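Local coordinates for hypothetical conserved protein (Geobacillus kaustophilus, PDB 2YXY) that is of unknown function, a DUF1811-family member that joins a long helical hairpin to a small antiparallel beta-sheet domain, at residues A[12-15]-A[16-20]. Residues are numbered along the deposited sequence; the frame is centred on the assembly and turned at random.
Sequences SEMT and KEELQ
Thr15 and Glu18 grip each other twice where the chain turns into helix 16-36. Thr15 OG1 accepts the backbone N-H of Glu18, OG1 to N 3.1 Å. In return Glu18 OE2 takes the backbone N-H of Thr15, OE2 to N 3.0 Å. This second bond is fairly straight (164°) and meets the oxygen on its anti side, tilted out of the carboxylate plane. A chi1 of 61° puts Thr15 OG1 between its own N and carbonyl carbon, turned to the Glu18 N-H. Glu18 runs back extended, with CG passing 3.4 Å from Thr15 OG1. The first helical bond, Leu19 N to Thr15 O, closes the turn at 2.9 Å. Met14 folds against the helix: its CB lies 3.7 Å from Leu19 CG, while SD touches Leu19 CD2. Glu18 OE2 also accepts from a water that donates to Glu13 O as well, while OE1 forms a salt bridge with Lys9. With an alanine at Glu18, the Thr15 N-H and Lys9 would probably lose their carboxylate partner, and the water its link to the helix. Leu19 also touches Tyr55, beyond the second hairpin helix. Reciprocal bonds between N-cap and N3 residues define the capping box, here starting the first hairpin helix.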
# COMPACT_ATOMS: atom_id res chain seq x y z
N SER A 12 1.77 -10.60 -7.50
CA SER A 12 2.47 -11.62 -6.71
C SER A 12 3.36 -12.55 -7.54
O SER A 12 4.11 -13.34 -6.97
CB SER A 12 1.47 -12.48 -5.92
OG SER A 12 0.74 -13.33 -6.79
N GLU A 13 3.31 -12.44 -8.86
CA GLU A 13 4.12 -13.29 -9.75
C GLU A 13 5.20 -12.50 -10.48
O GLU A 13 6.03 -13.08 -11.18
CB GLU A 13 3.20 -14.00 -10.78
CG GLU A 13 2.02 -14.75 -10.13
CD GLU A 13 0.93 -15.23 -11.12
OE1 GLU A 13 0.66 -14.56 -12.15
OE2 GLU A 13 0.31 -16.27 -10.84
N MET A 14 5.21 -11.19 -10.32
CA MET A 14 6.18 -10.36 -11.04
C MET A 14 7.53 -10.27 -10.40
O MET A 14 7.66 -10.42 -9.20
CB MET A 14 5.67 -8.92 -11.20
CG MET A 14 4.32 -8.79 -11.87
SD MET A 14 3.91 -7.04 -12.06
CE MET A 14 2.52 -7.16 -13.31
N THR A 15 8.53 -9.99 -11.23
CA THR A 15 9.89 -9.79 -10.75
C THR A 15 9.91 -8.32 -10.33
O THR A 15 8.97 -7.56 -10.60
CB THR A 15 10.93 -9.92 -11.88
OG1 THR A 15 10.65 -8.92 -12.85
CG2 THR A 15 10.87 -11.30 -12.56
N LYS A 16 11.02 -7.89 -9.75
CA LYS A 16 11.13 -6.52 -9.30
C LYS A 16 11.07 -5.59 -10.51
O LYS A 16 10.40 -4.55 -10.50
CB LYS A 16 12.44 -6.32 -8.52
CG LYS A 16 12.42 -5.07 -7.60
CD LYS A 16 13.80 -4.70 -7.13
CE LYS A 16 13.75 -3.88 -5.87
NZ LYS A 16 12.89 -2.68 -5.95
N GLU A 17 11.77 -5.96 -11.57
CA GLU A 17 11.77 -5.15 -12.78
C GLU A 17 10.35 -4.96 -13.34
O GLU A 17 9.99 -3.87 -13.78
CB GLU A 17 12.66 -5.79 -13.84
CG GLU A 17 13.66 -4.84 -14.45
CD GLU A 17 13.04 -3.88 -15.43
OE1 GLU A 17 12.23 -3.02 -15.01
OE2 GLU A 17 13.35 -3.98 -16.63
N GLU A 18 9.54 -6.02 -13.29
CA GLU A 18 8.17 -5.95 -13.79
C GLU A 18 7.30 -5.11 -12.87
O GLU A 18 6.45 -4.35 -13.34
CB GLU A 18 7.61 -7.37 -13.95
CG GLU A 18 8.25 -8.11 -15.14
CD GLU A 18 7.93 -9.60 -15.16
OE1 GLU A 18 8.04 -10.19 -16.25
OE2 GLU A 18 7.60 -10.18 -14.09
N LEU A 19 7.50 -5.22 -11.57
CA LEU A 19 6.74 -4.43 -10.63
C LEU A 19 7.05 -2.95 -10.86
O LEU A 19 6.14 -2.14 -10.91
CB LEU A 19 7.05 -4.82 -9.19
CG LEU A 19 6.40 -6.17 -8.82
CD1 LEU A 19 7.06 -6.76 -7.55
CD2 LEU A 19 4.88 -5.96 -8.62
N GLN A 20 8.34 -2.62 -11.05
CA GLN A 20 8.74 -1.22 -11.26
C GLN A 20 8.13 -0.62 -12.53
O GLN A 20 7.73 0.56 -12.53
CB GLN A 20 10.26 -1.09 -11.34
CG GLN A 20 10.97 -1.27 -10.01
CD GLN A 20 10.91 -0.04 -9.13
OE1 GLN A 20 9.84 0.54 -8.90
NE2 GLN A 20 12.07 0.37 -8.61
O HOH W 1 7.07 -12.95 -13.62